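Local coordinates for GDSL-esterase (Pseudoalteromonas sp., PDB 3HP4), which hydrolyses esters as a serine esterase of the SGNH (GDSL) family and may act on lysophospholipids, as relatives do, at residues V70-G75 against A104-M109; E110-P115 against M124-F129. One frame throughout, in Å; residues are numbered along the deposited sequence. Where two conformers were deposited one is given.

Interaction 1. Residues V70-G75 against A104-M109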
ATOM      1  N   VAL A  70      -5.721   5.033   7.548  1.00  5.80           N
ATOM      2  CA  VAL A  70      -5.690   3.825   6.686  1.00  6.06           C
ATOM      3  C   VAL A  70      -4.782   4.120   5.525  1.00  5.50           C
ATOM      4  O   VAL A  70      -4.949   5.166   4.872  1.00  6.32           O
ATOM      5  CB  VAL A  70      -7.110   3.469   6.189  1.00  5.38           C
ATOM      6  CG1 VAL A  70      -7.044   2.341   5.184  1.00  8.03           C
ATOM      7  CG2 VAL A  70      -8.039   3.030   7.360  1.00  7.08           C
ATOM      8  N   LEU A  71      -3.852   3.235   5.264  1.00  4.63           N
ATOM      9  CA  LEU A  71      -2.901   3.370   4.131  1.00  5.58           C
ATOM     10  C   LEU A  71      -3.134   2.215   3.207  1.00  5.69           C
ATOM     11  O   LEU A  71      -2.879   1.056   3.561  1.00  6.85           O
ATOM     12  CB  LEU A  71      -1.477   3.336   4.735  1.00  6.71           C
ATOM     13  CG  LEU A  71      -0.310   3.815   3.859  1.00  9.09           C
ATOM     14  CD1 LEU A  71       0.972   4.011   4.693  1.00 12.02           C
ATOM     15  CD2 LEU A  71      -0.067   2.807   2.749  1.00 12.81           C
ATOM     16  N   ILE A  72      -3.667   2.521   2.016  1.00  5.58           N
ATOM     17  CA  ILE A  72      -3.992   1.519   0.996  1.00  5.92           C
ATOM     18  C   ILE A  72      -2.823   1.313   0.063  1.00  6.20           C
ATOM     19  O   ILE A  72      -2.293   2.291  -0.496  1.00  7.19           O
ATOM     20  CB  ILE A  72      -5.236   1.992   0.251  1.00  5.43           C
ATOM     21  CG1 ILE A  72      -6.417   2.071   1.199  1.00  7.29           C
ATOM     22  CG2 ILE A  72      -5.530   1.027  -0.926  1.00  7.53           C
ATOM     23  CD1 ILE A  72      -7.575   2.916   0.619  1.00 10.27           C
ATOM     24  N   GLU A  73      -2.369   0.061  -0.089  1.00  6.32           N
ATOM     25  CA  GLU A  73      -1.338  -0.291  -1.089  1.00  6.05           C
ATOM     26  C   GLU A  73      -1.890  -1.475  -1.847  1.00  6.31           C
ATOM     27  O   GLU A  73      -1.564  -2.646  -1.568  1.00  7.12           O
ATOM     28  CB  GLU A  73      -0.037  -0.610  -0.347  1.00  7.37           C
ATOM     29  CG  GLU A  73       1.100  -1.090  -1.254  1.00  8.39           C
ATOM     30  CD  GLU A  73       1.132  -2.596  -1.441  1.00  7.00           C
ATOM     31  OE1 GLU A  73       1.200  -3.365  -0.434  1.00  8.02           O
ATOM     32  OE2 GLU A  73       1.170  -3.059  -2.635  1.00  7.57           O
ATOM     33  N   LEU A  74      -2.779  -1.184  -2.808  1.00  6.43           N
ATOM     34  CA  LEU A  74      -3.522  -2.198  -3.546  1.00  6.04           C
ATOM     35  C   LEU A  74      -3.694  -1.793  -4.972  1.00  5.65           C
ATOM     36  O   LEU A  74      -3.711  -0.611  -5.343  1.00  6.27           O
ATOM     37  CB  LEU A  74      -4.916  -2.388  -2.946  1.00  7.51           C
ATOM     38  CG  LEU A  74      -4.943  -3.027  -1.560  1.00  6.71           C
ATOM     39  CD1 LEU A  74      -6.385  -2.991  -1.023  1.00 10.17           C
ATOM     40  CD2 LEU A  74      -4.448  -4.486  -1.573  1.00  8.83           C
ATOM     41  N   GLY A  75      -3.863  -2.806  -5.796  1.00  6.17           N
ATOM     42  CA  GLY A  75      -4.189  -2.629  -7.221  1.00  6.21           C
ATOM     43  C   GLY A  75      -3.186  -3.338  -8.077  1.00  6.30           C
ATOM     44  O   GLY A  75      -3.523  -3.694  -9.216  1.00  6.46           O
ATOM     45  N   ALA A 104     -11.322   7.754   9.558  1.00  6.60           N
ATOM     46  CA  ALA A 104      -9.902   7.494   9.361  1.00  6.55           C
ATOM     47  C   ALA A 104      -9.364   8.399   8.255  1.00  6.48           C
ATOM     48  O   ALA A 104      -9.916   8.442   7.110  1.00  8.24           O
ATOM     49  CB  ALA A 104      -9.630   6.082   9.026  1.00  7.87           C
ATOM     50  N   MET A 105      -8.283   9.102   8.502  1.00  6.60           N
ATOM     51  CA  MET A 105      -7.530   9.798   7.462  0.50  6.81           C
ATOM     52  C   MET A 105      -6.943   8.737   6.510  1.00  6.41           C
ATOM     53  O   MET A 105      -6.307   7.767   7.004  1.00  6.55           O
ATOM     54  CB  MET A 105      -6.405  10.499   8.183  0.50  8.51           C
ATOM     55  CG  MET A 105      -5.747  11.559   7.367  0.50 11.79           C
ATOM     56  SD  MET A 105      -6.833  12.955   6.921  0.50 16.16           S
ATOM     57  CE  MET A 105      -6.523  14.016   8.323  0.50 18.42           C
ATOM     58  N   THR A 106      -7.103   8.917   5.213  1.00  5.65           N
ATOM     59  CA  THR A 106      -6.800   7.828   4.289  1.00  5.74           C
ATOM     60  C   THR A 106      -5.751   8.240   3.293  1.00  5.71           C
ATOM     61  O   THR A 106      -5.825   9.355   2.711  1.00  6.55           O
ATOM     62  CB  THR A 106      -8.091   7.404   3.575  1.00  6.46           C
ATOM     63  OG1 THR A 106      -9.039   7.022   4.599  1.00  9.64           O
ATOM     64  CG2 THR A 106      -7.882   6.191   2.717  1.00  8.64           C
ATOM     65  N   ALA A 107      -4.788   7.356   3.047  1.00  5.37           N
ATOM     66  CA  ALA A 107      -3.768   7.523   2.002  1.00  5.35           C
ATOM     67  C   ALA A 107      -3.876   6.389   1.054  1.00  5.50           C
ATOM     68  O   ALA A 107      -4.272   5.257   1.410  1.00  6.49           O
ATOM     69  CB  ALA A 107      -2.361   7.562   2.646  1.00  7.48           C
ATOM     70  N   LEU A 108      -3.508   6.662  -0.196  1.00  6.19           N
ATOM     71  CA  LEU A 108      -3.522   5.718  -1.289  1.00  7.50           C
ATOM     72  C   LEU A 108      -2.164   5.732  -1.956  1.00  6.05           C
ATOM     73  O   LEU A 108      -1.746   6.789  -2.434  1.00  7.43           O
ATOM     74  CB  LEU A 108      -4.601   6.246  -2.283  1.00  9.43           C
ATOM     75  CG  LEU A 108      -4.857   5.430  -3.500  1.00  6.65           C
ATOM     76  CD1 LEU A 108      -5.383   3.996  -3.188  1.00 10.93           C
ATOM     77  CD2 LEU A 108      -5.842   6.141  -4.444  1.00 10.19           C
ATOM     78  N   MET A 109      -1.499   4.597  -2.032  1.00  5.83           N
ATOM     79  CA  MET A 109      -0.217   4.541  -2.751  1.00  6.06           C
ATOM     80  C   MET A 109      -0.431   4.415  -4.246  1.00  5.95           C
ATOM     81  O   MET A 109      -1.210   3.554  -4.715  1.00  7.37           O
ATOM     82  CB  MET A 109       0.597   3.359  -2.241  1.00  7.24           C
ATOM     83  CG  MET A 109       2.030   3.380  -2.786  1.00  6.29           C
ATOM     84  SD  MET A 109       3.099   2.207  -1.966  1.00  7.70           S
ATOM     85  CE  MET A 109       3.241   3.045  -0.383  1.00 10.98           C
TER
HETATM   86  O   HOH W   1      -2.917   1.590  -3.724  1.00  7.16           O

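Interaction 2. Residues E110-P115 against M124-F129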
ATOM      1  N   GLU A 110       0.235   5.241  -5.014  1.00  5.98           N
ATOM      2  CA  GLU A 110       0.347   5.142  -6.486  0.70  6.18           C
ATOM      3  C   GLU A 110       0.974   3.775  -6.805  1.00  6.74           C
ATOM      4  O   GLU A 110       1.972   3.424  -6.130  1.00  7.72           O
ATOM      5  CB  GLU A 110       1.201   6.330  -7.013  0.70  4.78           C
ATOM      6  CG  GLU A 110       1.055   6.490  -8.499  0.70 10.14           C
ATOM      7  CD  GLU A 110       1.644   7.748  -8.926  0.70  9.15           C
ATOM      8  OE1 GLU A 110       2.775   8.081  -8.366  0.70 14.30           O
ATOM      9  OE2 GLU A 110       0.988   8.405  -9.718  0.70 16.38           O
ATOM     10  N   ILE A 111       0.483   3.031  -7.768  1.00  6.00           N
ATOM     11  CA  ILE A 111       1.070   1.724  -8.136  1.00  5.83           C
ATOM     12  C   ILE A 111       1.451   1.815  -9.605  1.00  6.07           C
ATOM     13  O   ILE A 111       0.737   2.471 -10.400  1.00  6.63           O
ATOM     14  CB  ILE A 111       0.084   0.601  -7.901  1.00  5.70           C
ATOM     15  CG1 ILE A 111      -0.527   0.590  -6.512  1.00  7.48           C
ATOM     16  CG2 ILE A 111       0.742  -0.773  -8.194  1.00  6.98           C
ATOM     17  CD1 ILE A 111       0.493   0.366  -5.307  1.00  8.33           C
ATOM     18  N   TYR A 112       2.577   1.203  -9.986  1.00  5.74           N
ATOM     19  CA  TYR A 112       3.023   1.062 -11.370  1.00  6.49           C
ATOM     20  C   TYR A 112       3.146  -0.410 -11.678  1.00  8.06           C
ATOM     21  O   TYR A 112       3.446  -1.208 -10.787  1.00  8.59           O
ATOM     22  CB  TYR A 112       4.418   1.732 -11.577  1.00  7.93           C
ATOM     23  CG  TYR A 112       4.389   3.270 -11.493  1.00  7.86           C
ATOM     24  CD1 TYR A 112       4.611   4.087 -12.615  1.00 11.08           C
ATOM     25  CD2 TYR A 112       4.189   3.903 -10.299  1.00  9.44           C
ATOM     26  CE1 TYR A 112       4.568   5.489 -12.430  1.00 13.69           C
ATOM     27  CE2 TYR A 112       4.184   5.294 -10.173  1.00 10.97           C
ATOM     28  CZ  TYR A 112       4.355   6.022 -11.228  1.00 13.96           C
ATOM     29  OH  TYR A 112       4.272   7.459 -10.985  1.00 16.77           O
ATOM     30  N   ILE A 113       2.817  -0.735 -12.924  1.00  7.41           N
ATOM     31  CA  ILE A 113       2.877  -2.141 -13.398  1.00  9.17           C
ATOM     32  C   ILE A 113       3.624  -2.204 -14.697  1.00  8.64           C
ATOM     33  O   ILE A 113       3.577  -1.274 -15.493  1.00  8.88           O
ATOM     34  CB  ILE A 113       1.438  -2.746 -13.592  1.00  7.94           C
ATOM     35  CG1 ILE A 113       0.591  -1.839 -14.499  1.00  9.66           C
ATOM     36  CG2 ILE A 113       0.835  -3.063 -12.224  1.00 10.85           C
ATOM     37  CD1 ILE A 113      -0.756  -2.427 -15.027  1.00 13.55           C
ATOM     38  N   PRO A 114       4.215  -3.378 -14.972  1.00  9.74           N
ATOM     39  CA  PRO A 114       4.818  -3.556 -16.318  1.00  8.52           C
ATOM     40  C   PRO A 114       3.768  -3.571 -17.412  1.00  8.96           C
ATOM     41  O   PRO A 114       2.591  -3.854 -17.146  1.00  7.35           O
ATOM     42  CB  PRO A 114       5.504  -4.915 -16.241  1.00 10.21           C
ATOM     43  CG  PRO A 114       4.732  -5.637 -15.179  1.00 13.30           C
ATOM     44  CD  PRO A 114       4.246  -4.594 -14.160  1.00  9.72           C
ATOM     45  N   PRO A 115       4.179  -3.303 -18.649  1.00  8.57           N
ATOM     46  CA  PRO A 115       3.248  -3.177 -19.785  1.00  9.25           C
ATOM     47  C   PRO A 115       2.802  -4.532 -20.329  1.00  7.72           C
ATOM     48  O   PRO A 115       2.761  -4.750 -21.542  1.00  8.71           O
ATOM     49  CB  PRO A 115       4.080  -2.392 -20.827  1.00 10.84           C
ATOM     50  CG  PRO A 115       5.514  -2.934 -20.564  1.00 10.77           C
ATOM     51  CD  PRO A 115       5.581  -3.011 -19.033  1.00 10.65           C
ATOM     52  N   MET A 124      -3.288   4.099 -17.969  1.00  5.49           N
ATOM     53  CA  MET A 124      -4.640   4.160 -17.427  1.00  6.11           C
ATOM     54  C   MET A 124      -4.665   3.718 -16.002  1.00  6.59           C
ATOM     55  O   MET A 124      -5.308   4.318 -15.127  1.00  7.04           O
ATOM     56  CB  MET A 124      -5.547   3.239 -18.237  1.00  6.70           C
ATOM     57  CG  MET A 124      -5.802   3.689 -19.724  1.00  7.79           C
ATOM     58  SD  MET A 124      -6.489   2.328 -20.730  1.00 11.18           S
ATOM     59  CE  MET A 124      -8.036   2.105 -19.919  1.00 14.83           C
ATOM     60  N   PHE A 125      -3.963   2.625 -15.708  1.00  5.26           N
ATOM     61  CA  PHE A 125      -3.875   2.051 -14.371  1.00  4.82           C
ATOM     62  C   PHE A 125      -3.207   3.022 -13.406  1.00  4.72           C
ATOM     63  O   PHE A 125      -3.819   3.356 -12.378  1.00  5.52           O
ATOM     64  CB  PHE A 125      -3.050   0.729 -14.509  1.00  5.20           C
ATOM     65  CG  PHE A 125      -2.742   0.107 -13.188  1.00  5.20           C
ATOM     66  CD1 PHE A 125      -3.612  -0.814 -12.610  1.00  6.00           C
ATOM     67  CD2 PHE A 125      -1.592   0.429 -12.526  1.00  5.43           C
ATOM     68  CE1 PHE A 125      -3.279  -1.400 -11.372  1.00  6.14           C
ATOM     69  CE2 PHE A 125      -1.268  -0.147 -11.300  1.00  6.09           C
ATOM     70  CZ  PHE A 125      -2.116  -1.050 -10.722  1.00  5.56           C
ATOM     71  N   THR A 126      -2.034   3.526 -13.721  1.00  4.90           N
ATOM     72  CA  THR A 126      -1.347   4.377 -12.728  1.00  4.98           C
ATOM     73  C   THR A 126      -2.104   5.705 -12.552  1.00  5.87           C
ATOM     74  O   THR A 126      -2.249   6.207 -11.426  1.00  5.93           O
ATOM     75  CB  THR A 126       0.071   4.578 -13.119  1.00  5.99           C
ATOM     76  OG1 THR A 126       0.720   3.309 -13.052  1.00  7.86           O
ATOM     77  CG2 THR A 126       0.754   5.564 -12.156  1.00  8.37           C
ATOM     78  N   SER A 127      -2.627   6.285 -13.609  1.00  5.24           N
ATOM     79  CA  SER A 127      -3.324   7.540 -13.492  1.00  5.23           C
ATOM     80  C   SER A 127      -4.599   7.415 -12.696  1.00  6.16           C
ATOM     81  O   SER A 127      -5.082   8.422 -12.098  1.00  6.81           O
ATOM     82  CB  SER A 127      -3.512   8.177 -14.857  1.00  6.53           C
ATOM     83  OG  SER A 127      -4.425   7.410 -15.619  1.00  8.09           O
ATOM     84  N   SER A 128      -5.173   6.219 -12.593  1.00  5.89           N
ATOM     85  CA  SER A 128      -6.399   6.116 -11.838  0.50  5.58           C
ATOM     86  C   SER A 128      -6.172   6.474 -10.359  1.00  5.57           C
ATOM     87  O   SER A 128      -7.111   6.974  -9.723  1.00  6.48           O
ATOM     88  CB  SER A 128      -7.022   4.707 -11.958  0.50  6.61           C
ATOM     89  OG  SER A 128      -6.268   3.761 -11.212  0.50  5.19           O
ATOM     90  N   PHE A 129      -4.990   6.262  -9.803  1.00  6.06           N
ATOM     91  CA  PHE A 129      -4.768   6.598  -8.393  1.00  5.24           C
ATOM     92  C   PHE A 129      -4.845   8.116  -8.199  1.00  6.38           C
ATOM     93  O   PHE A 129      -5.440   8.569  -7.206  1.00  5.83           O
ATOM     94  CB  PHE A 129      -3.427   6.045  -7.901  1.00  6.38           C
ATOM     95  CG  PHE A 129      -3.349   4.536  -7.968  1.00  5.20           C
ATOM     96  CD1 PHE A 129      -3.915   3.747  -6.965  1.00  6.05           C
ATOM     97  CD2 PHE A 129      -2.871   3.906  -9.090  1.00  5.41           C
ATOM     98  CE1 PHE A 129      -3.912   2.375  -7.081  1.00  6.52           C
ATOM     99  CE2 PHE A 129      -2.920   2.524  -9.206  1.00  6.49           C
ATOM    100  CZ  PHE A 129      -3.453   1.768  -8.205  1.00  6.39           C
TER
HETATM  101  O   HOH W   2       2.079   1.529 -14.551  1.00 10.05           O

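Interaction 1. Residues V70-G75 against A104-M109
Ile72 and Leu108 meet where strands 70-73 and 105-109 run side by side in parallel. CG2 of Ile72 touches CD1 of Leu108 at 3.7 Å, the two side chains crossing at a slant. With its CG1 anti to the carbonyl carbon (chi1 -63°), Ile72 swings CD1 back along the strand to CG2 of Thr106, 3.9 Å away. Further back, CG2 of Val70 rests on CB of Ala104, and helix 85-101 packs over this tight face through Ser99 and Val96. Between the strands four backbone bonds alternate, the straightest running from Ile72 N to Ala107 O (2.9 Å, 178° at the hydrogen). Leu71 and Ala107 occupy the other face, where they meet more loosely, CG to CB at 4.4 Å, under helix 166-183. Met105 is exposed, its end leading away from strand 70-73. Beyond the last backbone bond, Met109 N to Ile72 O, a water accepts from Leu74 N and lies 2.8 Å from Met109 O. Here Glu73 CG lies alongside Met109 SD, and its OE1 turns away to hydrogen-bond Ser13 OG and Asp10 N, beside the phosphonylated serine. Adjacent parallel strands with helices in the connection form the right-handed beta-alpha-beta unit of the SGNH-hydrolase alpha/beta/alpha sandwich.

Interaction 2. Residues E110-P115 against M124-F129
Thr126 has its methyl anti to the backbone N and OG1 anti to the carbonyl carbon (chi1 -65°), a rotamer that sends the hydroxyl to Ile111 O and the methyl over the Tyr112 ring. The OG1 to Ile111 O bond, 2.8 Å long, lies in the carbonyl plane on a lone pair. CG2 sits over the ring centre, 3.8 Å from the Tyr112 centroid, in a CH-pi contact. A water donates to Thr126 OG1 and accepts from Ile113 N at 2.9 Å, so the hydroxyl ties down two successive parts of the loop. These contacts fold the irregular segment 110-115, which leaves the C-terminal end of strand 105-109 in the alpha/beta/alpha sandwich, back onto helix 119-136. Ile113 adopts the less common chi1 of 53°, with CG1 between N and carbonyl carbon; CD1 thereby reaches over one face of Phe125, 4.0 Å from its centroid. The edge of Phe129 meets the opposite face of Phe125. Ile111 fills the angle between the two rings, CB 3.7 Å from Phe125 CE2 and CG1 3.6 Å from Phe129 CZ, while its backbone N lies over the Phe129 face. Met88 and Leu92 of helix 85-101 pack against Phe125 and Phe129 respectively.

How the interactions relate
From the N terminus, strand 69-73 comes first of these elements, and interaction 1 closes the long connection through helices 76-80 and 85-101 by setting strand 105-109 beside it. The chain runs straight on from Met109 into Glu110, where interaction 2 opens and closes a much shorter loop at helix 119-136. The two loops follow in series, neither nested nor crossed, with centres about 15 Å apart. They nevertheless touch: Gly75 O lies 3.2 Å from Phe125 CE1, and Met109 O packs against CD1 of Phe129. The turn after strand 69-73 is thus joined to the later helix, linking the central sheet to its helical layer at the strands' C-terminal ends.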